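PDB 1C3C: protein (adenylosuccinate lyase) from Thermotoga maritima, which catalyses the release of fumarate from adenylosuccinate and from SAICAR, two separate steps of de novo purine biosynthesis. Local coordinates for residues E74-G77 with S78-E82. Sequence-based numbering, arbitrary orientation.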
ATOM      1  N   GLU A  74     -17.196  20.629 -28.997  1.00 20.58           N
ATOM      2  CA  GLU A  74     -17.020  21.253 -30.319  1.00 22.92           C
ATOM      3  C   GLU A  74     -17.424  20.321 -31.459  1.00 21.53           C
ATOM      4  O   GLU A  74     -18.072  20.687 -32.427  1.00 21.25           O
ATOM      5  CB  GLU A  74     -15.550  21.687 -30.474  1.00 26.53           C
ATOM      6  CG  GLU A  74     -15.201  22.780 -29.484  1.00 31.15           C
ATOM      7  CD  GLU A  74     -13.855  23.445 -29.705  1.00 35.10           C
ATOM      8  OE1 GLU A  74     -13.091  23.038 -30.612  1.00 36.84           O
ATOM      9  OE2 GLU A  74     -13.580  24.417 -28.960  1.00 36.83           O
ATOM     10  N   GLY A  75     -17.059  19.044 -31.346  1.00 20.55           N
ATOM     11  CA  GLY A  75     -17.389  18.041 -32.369  1.00 19.39           C
ATOM     12  C   GLY A  75     -18.895  17.850 -32.486  1.00 19.30           C
ATOM     13  O   GLY A  75     -19.438  17.822 -33.600  1.00 19.49           O
ATOM     14  N   ILE A  76     -19.592  17.676 -31.356  1.00 17.73           N
ATOM     15  CA  ILE A  76     -21.048  17.592 -31.392  1.00 18.12           C
ATOM     16  C   ILE A  76     -21.621  18.906 -31.940  1.00 19.33           C
ATOM     17  O   ILE A  76     -22.535  18.873 -32.772  1.00 19.73           O
ATOM     18  CB  ILE A  76     -21.657  17.294 -30.019  1.00 17.20           C
ATOM     19  CG1 ILE A  76     -21.179  15.912 -29.494  1.00 16.84           C
ATOM     20  CG2 ILE A  76     -23.173  17.306 -30.066  1.00 16.38           C
ATOM     21  CD1 ILE A  76     -21.635  14.692 -30.279  1.00 17.71           C
ATOM     22  N   GLY A  77     -21.071  20.028 -31.514  1.00 20.75           N
ATOM     23  CA  GLY A  77     -21.551  21.339 -31.976  1.00 22.93           C
ATOM     24  C   GLY A  77     -21.569  21.419 -33.489  1.00 24.30           C
ATOM     25  O   GLY A  77     -22.529  21.973 -34.041  1.00 25.79           O
ATOM     26  N   SER A  78     -20.644  20.822 -34.186  1.00 24.95           N
ATOM     27  CA  SER A  78     -20.519  20.827 -35.624  1.00 26.17           C
ATOM     28  C   SER A  78     -21.596  19.987 -36.301  1.00 25.61           C
ATOM     29  O   SER A  78     -21.753  20.042 -37.531  1.00 27.18           O
ATOM     30  CB  SER A  78     -19.123  20.352 -36.058  1.00 27.04           C
ATOM     31  OG  SER A  78     -19.012  18.934 -36.020  1.00 27.83           O
ATOM     32  N   MET A  79     -22.334  19.175 -35.561  1.00 22.84           N
ATOM     33  CA  MET A  79     -23.392  18.342 -36.083  1.00 21.46           C
ATOM     34  C   MET A  79     -24.799  18.859 -35.780  1.00 20.66           C
ATOM     35  O   MET A  79     -25.776  18.342 -36.335  1.00 19.75           O
ATOM     36  CB  MET A  79     -23.290  16.941 -35.447  1.00 21.05           C
ATOM     37  CG  MET A  79     -21.974  16.198 -35.668  1.00 18.49           C
ATOM     38  SD  MET A  79     -21.938  14.586 -34.693  1.00 12.57           S
ATOM     39  CE  MET A  79     -20.161  14.505 -34.534  1.00 18.67           C
ATOM     40  N   ILE A  80     -24.927  19.805 -34.830  1.00 19.81           N
ATOM     41  CA  ILE A  80     -26.269  20.118 -34.335  1.00 19.66           C
ATOM     42  C   ILE A  80     -26.736  21.519 -34.698  1.00 20.63           C
ATOM     43  O   ILE A  80     -27.826  21.891 -34.228  1.00 19.83           O
ATOM     44  CB  ILE A  80     -26.384  19.897 -32.794  1.00 19.23           C
ATOM     45  CG1 ILE A  80     -25.401  20.798 -32.018  1.00 18.73           C
ATOM     46  CG2 ILE A  80     -26.103  18.417 -32.487  1.00 18.36           C
ATOM     47  CD1 ILE A  80     -25.644  20.721 -30.500  1.00 18.52           C
ATOM     48  N   GLY A  81     -26.000  22.253 -35.511  1.00 22.11           N
ATOM     49  CA  GLY A  81     -26.540  23.527 -36.033  1.00 24.07           C
ATOM     50  C   GLY A  81     -26.777  24.556 -34.923  1.00 24.92           C
ATOM     51  O   GLY A  81     -25.992  24.651 -33.973  1.00 24.14           O
ATOM     52  N   GLU A  82     -27.875  25.301 -34.998  1.00 25.57           N
ATOM     53  CA  GLU A  82     -28.126  26.403 -34.057  1.00 28.19           C
ATOM     54  C   GLU A  82     -28.488  25.903 -32.661  1.00 25.20           C
ATOM     55  O   GLU A  82     -28.484  26.656 -31.680  1.00 24.43           O
ATOM     56  CB  GLU A  82     -29.284  27.294 -34.520  1.00 33.28           C
ATOM     57  CG  GLU A  82     -29.118  27.850 -35.919  1.00 39.55           C
ATOM     58  CD  GLU A  82     -28.242  29.069 -36.035  1.00 44.09           C
ATOM     59  OE1 GLU A  82     -27.340  29.297 -35.200  1.00 45.84           O
ATOM     60  OE2 GLU A  82     -28.453  29.859 -36.999  1.00 46.55           O
TER
HETATM   61  O   HOH W   1     -23.149  24.613 -34.427  1.00 33.66           O
HETATM   62  O   HOH W   2     -23.550  22.524 -36.914  1.00 45.16           O
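S78 OG donates to G75 O at 2.7 Å in the weakly bonded last turn of helix 68-80, where the backbone bonds tighten from i to i+4 into i to i+3 before the chain leaves the helix at G81. The hydroxyl reaches back one turn because chi1 of 80° sets OG between the backbone N and the carbonyl carbon, and it approaches G75 O tilted 21° from the carbonyl plane. S78 N still bonds to E74 O (3.1 Å) and shares G75 O weakly with its own hydroxyl. M79 N bonds to I76 O at 2.8 Å, and the I80 N to G77 O bond is weak. The M79 side chain runs extended beyond CG, back along the helix, bringing CE to 3.5 Å from G75 O and SD to 4.4 Å from I76 CD1. Cutting M79 back to an alanine is likely to cost G75 O its CG and CE contacts, I76 CD1 its neighbouring SD, and L57 of helix 55-65 part of its packing. I76 CG2 meets I80 CG2 at 4.0 Å, the two side chains crossing at a slant, and both isoleucines also rest on F87; I80 reaches helix 43-50 as well. G81, with positive phi, turns the chain away, and two waters bridge the opened turn: one donates to both G77 O and G81 O, while the other donates to G77 O and accepts from G81 N at 2.8 Å.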